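Local coordinates for penicillin-binding protein 1A (Mycobacterium tuberculosis, PDB 5CXW), which builds cross-linked peptidoglycan for the cell wall, polymerising glycan strands and, through the penicillin-sensitive transpeptidase domain present here, joining their peptides, at residues Q40-L53 with L343-K357. Sequence-based numbering, arbitrary orientation.
Sequences QAQRAAEKAVAKYL and LPSDIWKATMDGALK
Gln40 reaches across to the C-terminal end of helix 343-356, where its NE2 donates both N-H groups, to Gly354 O (2.9 Å) and Lys357 O (3.0 Å). The side chain is fully extended, CG anti to the backbone N (chi1 180°), long enough to span the gap; the two carbonyls lie close to its amide plane and fix the rotation of the amide. Ala41 CB meets Ala355 CB at 3.6 Å, and Ala44 fits as a knob among Ala350, Thr351, Gly354 and Ala355; Gly354, with no side chain, leaves its CA to meet Ala44 CB at 3.7 Å. Beside Ala45 CA, Thr351 OG1 turns back to donate to Ile347 O, so a hydroxyl facing alanines is satisfied within its own helix; its CG2 packs on Ala45 CB. Ala48 touches Ala350 CB, while the branched Ile347 fills the widening gap among Ala48, Val49, Tyr52 and Leu53. Tyr52 lays one ring face over Asp346 CB, 3.5 Å from the ring centroid in a CH-pi contact, with Lys51 CG over the opposite face. Asp346 OD1 is held by His280. Leu53 CD1 closes the row against Ile347 CD1 at 4.0 Å. The helices run nearly antiparallel (154°) with axes only 7.7 Å apart, a closeness that alanine and glycine permit. Val49, Ile347 and Thr351 also rest on strand 60-67. Helix 39-53, which leads into that strand, and the last helix, 343-356, pack side by side on one face of the central antiparallel sheet, as in the penicillin-binding transpeptidase and serine beta-lactamase fold.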
ATOM      1  N   GLN A  40      -9.420  13.680 -12.564  1.00 19.13           N
ATOM      2  CA  GLN A  40     -10.549  13.291 -11.736  1.00 19.62           C
ATOM      3  C   GLN A  40     -10.050  12.576 -10.484  1.00 18.31           C
ATOM      4  O   GLN A  40     -10.596  12.823  -9.371  1.00 18.48           O
ATOM      5  CB  GLN A  40     -11.551  12.407 -12.492  1.00 19.98           C
ATOM      6  CG  GLN A  40     -12.762  11.942 -11.704  1.00 20.37           C
ATOM      7  CD  GLN A  40     -13.748  11.142 -12.515  1.00 21.22           C
ATOM      8  OE1 GLN A  40     -14.027  11.457 -13.682  1.00 22.01           O
ATOM      9  NE2 GLN A  40     -14.361  10.159 -11.897  1.00 21.13           N
ATOM     10  N   ALA A  41      -9.052  11.697 -10.644  1.00 17.31           N
ATOM     11  CA  ALA A  41      -8.474  10.983  -9.466  1.00 16.48           C
ATOM     12  C   ALA A  41      -7.701  11.934  -8.579  1.00 16.59           C
ATOM     13  O   ALA A  41      -7.834  11.940  -7.337  1.00 16.51           O
ATOM     14  CB  ALA A  41      -7.607   9.818  -9.907  1.00 15.75           C
ATOM     15  N   GLN A  42      -6.922  12.784  -9.213  1.00 17.18           N
ATOM     16  CA  GLN A  42      -6.124  13.778  -8.462  1.00 18.10           C
ATOM     17  C   GLN A  42      -6.966  14.715  -7.673  1.00 19.23           C
ATOM     18  O   GLN A  42      -6.666  14.964  -6.517  1.00 19.41           O
ATOM     19  CB  GLN A  42      -5.195  14.549  -9.396  1.00 18.82           C
ATOM     20  CG  GLN A  42      -4.159  15.440  -8.711  1.00 19.33           C
ATOM     21  CD  GLN A  42      -3.149  14.660  -7.903  1.00 18.62           C
ATOM     22  OE1 GLN A  42      -2.825  13.528  -8.220  1.00 17.80           O
ATOM     23  NE2 GLN A  42      -2.605  15.303  -6.869  1.00 19.31           N
ATOM     24  N   ARG A  43      -8.016  15.270  -8.282  1.00 19.94           N
ATOM     25  CA  ARG A  43      -8.944  16.157  -7.568  1.00 21.41           C
ATOM     26  C   ARG A  43      -9.618  15.440  -6.382  1.00 20.36           C
ATOM     27  O   ARG A  43      -9.787  16.033  -5.286  1.00 20.46           O
ATOM     28  CB  ARG A  43      -9.994  16.749  -8.536  1.00 24.34           C
ATOM     29  CG  ARG A  43      -9.417  17.812  -9.528  1.00 27.52           C
ATOM     30  CD  ARG A  43     -10.463  18.575 -10.389  1.00 31.52           C
ATOM     31  NE  ARG A  43     -11.675  17.804 -10.259  1.00 35.07           N
ATOM     32  CZ  ARG A  43     -12.165  16.900 -11.131  1.00 37.02           C
ATOM     33  NH1 ARG A  43     -13.242  16.165 -10.721  1.00 33.38           N
ATOM     34  NH2 ARG A  43     -11.636  16.773 -12.413  1.00 36.29           N
ATOM     35  N   ALA A  44      -9.981  14.178  -6.581  1.00 18.63           N
ATOM     36  CA  ALA A  44     -10.645  13.387  -5.505  1.00 18.35           C
ATOM     37  C   ALA A  44      -9.683  13.199  -4.341  1.00 17.49           C
ATOM     38  O   ALA A  44     -10.088  13.363  -3.153  1.00 17.79           O
ATOM     39  CB  ALA A  44     -11.137  12.032  -6.014  1.00 17.69           C
ATOM     40  N   ALA A  45      -8.420  12.926  -4.632  1.00 16.96           N
ATOM     41  CA  ALA A  45      -7.432  12.716  -3.551  1.00 16.73           C
ATOM     42  C   ALA A  45      -7.202  14.001  -2.784  1.00 18.04           C
ATOM     43  O   ALA A  45      -7.191  13.983  -1.542  1.00 18.36           O
ATOM     44  CB  ALA A  45      -6.090  12.223  -4.096  1.00 16.10           C
ATOM     45  N   GLU A  46      -6.982  15.108  -3.514  1.00 19.12           N
ATOM     46  CA  GLU A  46      -6.743  16.405  -2.892  1.00 20.89           C
ATOM     47  C   GLU A  46      -7.920  16.873  -2.031  1.00 21.47           C
ATOM     48  O   GLU A  46      -7.727  17.344  -0.879  1.00 21.42           O
ATOM     49  CB  GLU A  46      -6.340  17.459  -3.942  1.00 22.54           C
ATOM     50  CG  GLU A  46      -4.981  17.178  -4.560  1.00 23.45           C
ATOM     51  CD  GLU A  46      -4.457  18.244  -5.523  1.00 26.28           C
ATOM     52  OE1 GLU A  46      -4.925  19.405  -5.463  1.00 30.87           O
ATOM     53  OE2 GLU A  46      -3.542  17.961  -6.326  1.00 25.81           O
ATOM     54  N   LYS A  47      -9.120  16.713  -2.558  1.00 21.56           N
ATOM     55  CA  LYS A  47     -10.327  17.017  -1.809  1.00 23.18           C
ATOM     56  C   LYS A  47     -10.489  16.192  -0.525  1.00 21.74           C
ATOM     57  O   LYS A  47     -10.920  16.723   0.528  1.00 21.88           O
ATOM     58  CB  LYS A  47     -11.553  16.817  -2.691  1.00 24.78           C
ATOM     59  CG  LYS A  47     -12.821  17.209  -1.986  1.00 27.90           C
ATOM     60  CD  LYS A  47     -14.071  17.028  -2.881  1.00 30.42           C
ATOM     61  CE  LYS A  47     -15.380  16.981  -2.041  1.00 32.23           C
ATOM     62  NZ  LYS A  47     -15.367  16.335  -0.660  1.00 31.54           N
ATOM     63  N   ALA A  48     -10.185  14.896  -0.635  1.00 19.55           N
ATOM     64  CA  ALA A  48     -10.331  13.991   0.490  1.00 18.97           C
ATOM     65  C   ALA A  48      -9.342  14.371   1.591  1.00 18.71           C
ATOM     66  O   ALA A  48      -9.718  14.449   2.782  1.00 18.73           O
ATOM     67  CB  ALA A  48     -10.078  12.583   0.067  1.00 17.89           C
ATOM     68  N   VAL A  49      -8.093  14.620   1.207  1.00 18.35           N
ATOM     69  CA  VAL A  49      -7.084  15.003   2.200  1.00 18.56           C
ATOM     70  C   VAL A  49      -7.502  16.310   2.889  1.00 20.14           C
ATOM     71  O   VAL A  49      -7.430  16.393   4.122  1.00 20.39           O
ATOM     72  CB  VAL A  49      -5.663  15.149   1.606  1.00 18.31           C
ATOM     73  CG1 VAL A  49      -4.654  15.756   2.602  1.00 18.76           C
ATOM     74  CG2 VAL A  49      -5.150  13.821   1.141  1.00 17.14           C
ATOM     75  N   ALA A  50      -7.978  17.285   2.118  1.00 21.22           N
ATOM     76  CA  ALA A  50      -8.346  18.584   2.673  1.00 23.42           C
ATOM     77  C   ALA A  50      -9.506  18.407   3.663  1.00 24.16           C
ATOM     78  O   ALA A  50      -9.440  18.889   4.805  1.00 25.66           O
ATOM     79  CB  ALA A  50      -8.688  19.522   1.562  1.00 24.24           C
ATOM     80  N   LYS A  51     -10.496  17.608   3.259  1.00 23.49           N
ATOM     81  CA  LYS A  51     -11.668  17.373   4.034  1.00 24.02           C
ATOM     82  C   LYS A  51     -11.322  16.725   5.370  1.00 23.05           C
ATOM     83  O   LYS A  51     -11.727  17.207   6.415  1.00 23.08           O
ATOM     84  CB  LYS A  51     -12.651  16.487   3.272  1.00 24.39           C
ATOM     85  CG  LYS A  51     -13.825  16.001   4.096  1.00 25.73           C
ATOM     86  CD  LYS A  51     -14.927  15.422   3.225  1.00 27.00           C
ATOM     87  CE  LYS A  51     -16.069  14.991   4.100  1.00 28.97           C
ATOM     88  NZ  LYS A  51     -17.025  14.235   3.247  1.00 31.00           N
ATOM     89  N   TYR A  52     -10.598  15.612   5.323  1.00 21.33           N
ATOM     90  CA  TYR A  52     -10.358  14.812   6.513  1.00 21.14           C
ATOM     91  C   TYR A  52      -9.247  15.326   7.431  1.00 21.67           C
ATOM     92  O   TYR A  52      -9.235  14.987   8.608  1.00 22.07           O
ATOM     93  CB  TYR A  52     -10.227  13.338   6.138  1.00 19.57           C
ATOM     94  CG  TYR A  52     -11.560  12.834   5.660  1.00 19.56           C
ATOM     95  CD1 TYR A  52     -12.615  12.700   6.537  1.00 20.07           C
ATOM     96  CD2 TYR A  52     -11.794  12.530   4.313  1.00 19.13           C
ATOM     97  CE1 TYR A  52     -13.876  12.314   6.089  1.00 20.56           C
ATOM     98  CE2 TYR A  52     -13.026  12.115   3.887  1.00 19.53           C
ATOM     99  CZ  TYR A  52     -14.066  12.006   4.771  1.00 20.34           C
ATOM    100  OH  TYR A  52     -15.324  11.613   4.377  1.00 20.90           O
ATOM    101  N   LEU A  53      -8.347  16.169   6.932  1.00 22.18           N
ATOM    102  CA  LEU A  53      -7.341  16.825   7.805  1.00 23.01           C
ATOM    103  C   LEU A  53      -7.801  18.204   8.282  1.00 24.89           C
ATOM    104  O   LEU A  53      -7.103  18.833   9.088  1.00 25.42           O
ATOM    105  CB  LEU A  53      -5.996  16.957   7.108  1.00 22.95           C
ATOM    106  CG  LEU A  53      -5.054  15.774   7.410  1.00 22.67           C
ATOM    107  CD1 LEU A  53      -5.671  14.421   7.156  1.00 22.08           C
ATOM    108  CD2 LEU A  53      -3.758  15.996   6.643  1.00 23.16           C
ATOM    109  N   LEU A 343      -9.259   8.065   9.853  1.00 14.67           N
ATOM    110  CA  LEU A 343      -8.953   9.020   8.747  1.00 14.82           C
ATOM    111  C   LEU A 343      -8.331   8.431   7.485  1.00 13.68           C
ATOM    112  O   LEU A 343      -8.727   8.830   6.417  1.00 13.15           O
ATOM    113  CB  LEU A 343      -8.112  10.227   9.195  1.00 15.60           C
ATOM    114  CG  LEU A 343      -8.613  11.061  10.351  1.00 16.47           C
ATOM    115  CD1 LEU A 343      -7.667  12.231  10.589  1.00 17.28           C
ATOM    116  CD2 LEU A 343     -10.056  11.525  10.129  1.00 17.21           C
ATOM    117  N   PRO A 344      -7.389   7.440   7.602  1.00 12.83           N
ATOM    118  CA  PRO A 344      -6.830   6.937   6.332  1.00 12.43           C
ATOM    119  C   PRO A 344      -7.879   6.214   5.472  1.00 12.07           C
ATOM    120  O   PRO A 344      -7.896   6.392   4.254  1.00 11.88           O
ATOM    121  CB  PRO A 344      -5.742   5.952   6.781  1.00 12.07           C
ATOM    122  CG  PRO A 344      -5.402   6.381   8.187  1.00 12.30           C
ATOM    123  CD  PRO A 344      -6.716   6.876   8.754  1.00 12.70           C
ATOM    124  N   SER A 345      -8.803   5.499   6.105  1.00 12.22           N
ATOM    125  CA  SER A 345      -9.904   4.835   5.390  1.00 12.17           C
ATOM    126  C   SER A 345     -10.912   5.835   4.861  1.00 12.98           C
ATOM    127  O   SER A 345     -11.423   5.673   3.759  1.00 13.36           O
ATOM    128  CB  SER A 345     -10.551   3.773   6.280  1.00 12.19           C
ATOM    129  OG  SER A 345      -9.705   2.692   6.511  1.00 11.87           O
ATOM    130  N   ASP A 346     -11.167   6.938   5.597  1.00 13.49           N
ATOM    131  CA  ASP A 346     -12.015   8.011   5.093  1.00 14.25           C
ATOM    132  C   ASP A 346     -11.432   8.590   3.799  1.00 14.20           C
ATOM    133  O   ASP A 346     -12.154   8.749   2.774  1.00 14.21           O
ATOM    134  CB  ASP A 346     -12.147   9.153   6.127  1.00 15.62           C
ATOM    135  CG  ASP A 346     -12.870   8.760   7.389  1.00 16.76           C
ATOM    136  OD1 ASP A 346     -13.819   7.940   7.372  1.00 17.33           O
ATOM    137  OD2 ASP A 346     -12.514   9.338   8.439  1.00 18.18           O
ATOM    138  N   ILE A 347     -10.114   8.861   3.796  1.00 13.46           N
ATOM    139  CA  ILE A 347      -9.454   9.425   2.647  1.00 13.59           C
ATOM    140  C   ILE A 347      -9.428   8.423   1.481  1.00 13.13           C
ATOM    141  O   ILE A 347      -9.665   8.788   0.333  1.00 13.50           O
ATOM    142  CB  ILE A 347      -8.026   9.912   3.031  1.00 13.74           C
ATOM    143  CG1 ILE A 347      -8.083  11.070   4.037  1.00 14.52           C
ATOM    144  CG2 ILE A 347      -7.194  10.227   1.793  1.00 13.88           C
ATOM    145  CD1 ILE A 347      -6.750  11.386   4.756  1.00 14.72           C
ATOM    146  N   TRP A 348      -9.074   7.197   1.782  1.00 12.60           N
ATOM    147  CA  TRP A 348      -8.981   6.102   0.780  1.00 12.10           C
ATOM    148  C   TRP A 348     -10.356   5.950   0.077  1.00 12.34           C
ATOM    149  O   TRP A 348     -10.454   5.931  -1.155  1.00 12.70           O
ATOM    150  CB  TRP A 348      -8.593   4.794   1.480  1.00 11.47           C
ATOM    151  CG  TRP A 348      -8.632   3.621   0.528  1.00 10.99           C
ATOM    152  CD1 TRP A 348      -7.679   3.265  -0.382  1.00 10.74           C
ATOM    153  CD2 TRP A 348      -9.700   2.662   0.379  1.00 10.92           C
ATOM    154  NE1 TRP A 348      -8.103   2.142  -1.092  1.00 10.77           N
ATOM    155  CE2 TRP A 348      -9.314   1.744  -0.631  1.00 10.66           C
ATOM    156  CE3 TRP A 348     -10.909   2.459   1.044  1.00 11.13           C
ATOM    157  CZ2 TRP A 348     -10.130   0.643  -1.019  1.00 10.58           C
ATOM    158  CZ3 TRP A 348     -11.740   1.363   0.632  1.00 11.08           C
ATOM    159  CH2 TRP A 348     -11.346   0.503  -0.387  1.00 10.57           C
ATOM    160  N   LYS A 349     -11.411   5.816   0.873  1.00 12.30           N
ATOM    161  CA  LYS A 349     -12.758   5.619   0.319  1.00 13.03           C
ATOM    162  C   LYS A 349     -13.157   6.792  -0.586  1.00 13.72           C
ATOM    163  O   LYS A 349     -13.720   6.615  -1.688  1.00 13.90           O
ATOM    164  CB  LYS A 349     -13.793   5.430   1.444  1.00 13.45           C
ATOM    165  CG  LYS A 349     -15.249   5.583   0.924  1.00 14.52           C
ATOM    166  CD  LYS A 349     -16.279   5.112   1.926  1.00 14.93           C
ATOM    167  CE  LYS A 349     -17.650   5.623   1.524  1.00 16.33           C
ATOM    168  NZ  LYS A 349     -18.142   4.970   0.267  1.00 16.40           N
ATOM    169  N   ALA A 350     -12.926   8.007  -0.093  1.00 14.11           N
ATOM    170  CA  ALA A 350     -13.306   9.210  -0.834  1.00 14.80           C
ATOM    171  C   ALA A 350     -12.494   9.344  -2.106  1.00 14.78           C
ATOM    172  O   ALA A 350     -13.044   9.694  -3.173  1.00 14.73           O
ATOM    173  CB  ALA A 350     -13.125  10.427   0.029  1.00 15.56           C
ATOM    174  N   THR A 351     -11.218   9.013  -2.025  1.00 14.27           N
ATOM    175  CA  THR A 351     -10.365   9.086  -3.216  1.00 14.34           C
ATOM    176  C   THR A 351     -10.825   8.052  -4.239  1.00 14.19           C
ATOM    177  O   THR A 351     -10.951   8.338  -5.449  1.00 14.10           O
ATOM    178  CB  THR A 351      -8.909   8.820  -2.814  1.00 14.18           C
ATOM    179  OG1 THR A 351      -8.443   9.860  -1.905  1.00 14.36           O
ATOM    180  CG2 THR A 351      -8.002   8.834  -4.085  1.00 14.37           C
ATOM    181  N   MET A 352     -11.063   6.824  -3.753  1.00 13.97           N
ATOM    182  CA  MET A 352     -11.473   5.729  -4.658  1.00 14.43           C
ATOM    183  C   MET A 352     -12.831   6.028  -5.318  1.00 14.97           C
ATOM    184  O   MET A 352     -12.966   5.943  -6.538  1.00 15.20           O
ATOM    185  CB  MET A 352     -11.487   4.386  -3.953  1.00 13.86           C
ATOM    186  CG  MET A 352     -10.064   3.873  -3.652  1.00 13.78           C
ATOM    187  SD  MET A 352      -9.196   3.283  -5.111  1.00 14.19           S
ATOM    188  CE  MET A 352      -9.819   1.602  -5.280  1.00 13.97           C
ATOM    189  N   ASP A 353     -13.793   6.415  -4.498  1.00 15.69           N
ATOM    190  CA  ASP A 353     -15.160   6.717  -4.967  1.00 16.45           C
ATOM    191  C   ASP A 353     -15.093   7.837  -6.032  1.00 17.31           C
ATOM    192  O   ASP A 353     -15.686   7.749  -7.116  1.00 18.33           O
ATOM    193  CB  ASP A 353     -16.057   7.161  -3.796  1.00 17.49           C
ATOM    194  CG  ASP A 353     -16.527   6.001  -2.908  1.00 17.39           C
ATOM    195  OD1 ASP A 353     -16.493   4.827  -3.376  1.00 17.37           O
ATOM    196  OD2 ASP A 353     -17.036   6.298  -1.806  1.00 17.37           O
ATOM    197  N   GLY A 354     -14.357   8.902  -5.715  1.00 17.17           N
ATOM    198  CA  GLY A 354     -14.189   9.988  -6.651  1.00 17.33           C
ATOM    199  C   GLY A 354     -13.480   9.634  -7.948  1.00 16.80           C
ATOM    200  O   GLY A 354     -13.873  10.097  -9.031  1.00 17.07           O
ATOM    201  N   ALA A 355     -12.382   8.878  -7.838  1.00 15.77           N
ATOM    202  CA  ALA A 355     -11.583   8.538  -8.988  1.00 15.65           C
ATOM    203  C   ALA A 355     -12.322   7.613  -9.913  1.00 16.02           C
ATOM    204  O   ALA A 355     -12.134   7.700 -11.132  1.00 15.89           O
ATOM    205  CB  ALA A 355     -10.279   7.885  -8.538  1.00 15.29           C
ATOM    206  N   LEU A 356     -13.182   6.754  -9.371  1.00 16.06           N
ATOM    207  CA  LEU A 356     -13.875   5.724 -10.145  1.00 16.74           C
ATOM    208  C   LEU A 356     -15.335   6.102 -10.507  1.00 17.96           C
ATOM    209  O   LEU A 356     -16.008   5.354 -11.237  1.00 17.76           O
ATOM    210  CB  LEU A 356     -13.899   4.437  -9.348  1.00 16.76           C
ATOM    211  CG  LEU A 356     -12.504   3.873  -9.067  1.00 16.47           C
ATOM    212  CD1 LEU A 356     -12.627   2.594  -8.281  1.00 16.27           C
ATOM    213  CD2 LEU A 356     -11.823   3.607 -10.392  1.00 16.96           C
ATOM    214  N   LYS A 357     -15.785   7.256 -10.017  1.00 19.02           N
ATOM    215  CA  LYS A 357     -17.119   7.754 -10.307  1.00 21.00           C
ATOM    216  C   LYS A 357     -17.350   7.770 -11.828  1.00 21.45           C
ATOM    217  O   LYS A 357     -16.521   8.224 -12.587  1.00 21.08           O
ATOM    218  CB  LYS A 357     -17.318   9.156  -9.749  1.00 22.33           C
ATOM    219  CG  LYS A 357     -18.760   9.602  -9.869  1.00 24.97           C
ATOM    220  CD  LYS A 357     -18.941  10.944  -9.212  1.00 26.70           C
ATOM    221  CE  LYS A 357     -20.398  11.268  -9.207  1.00 29.40           C
ATOM    222  NZ  LYS A 357     -20.616  12.612  -8.599  1.00 31.70           N
TER
HETATM  223  O   HOH W   1     -14.948   8.596   3.010  1.00 24.19           O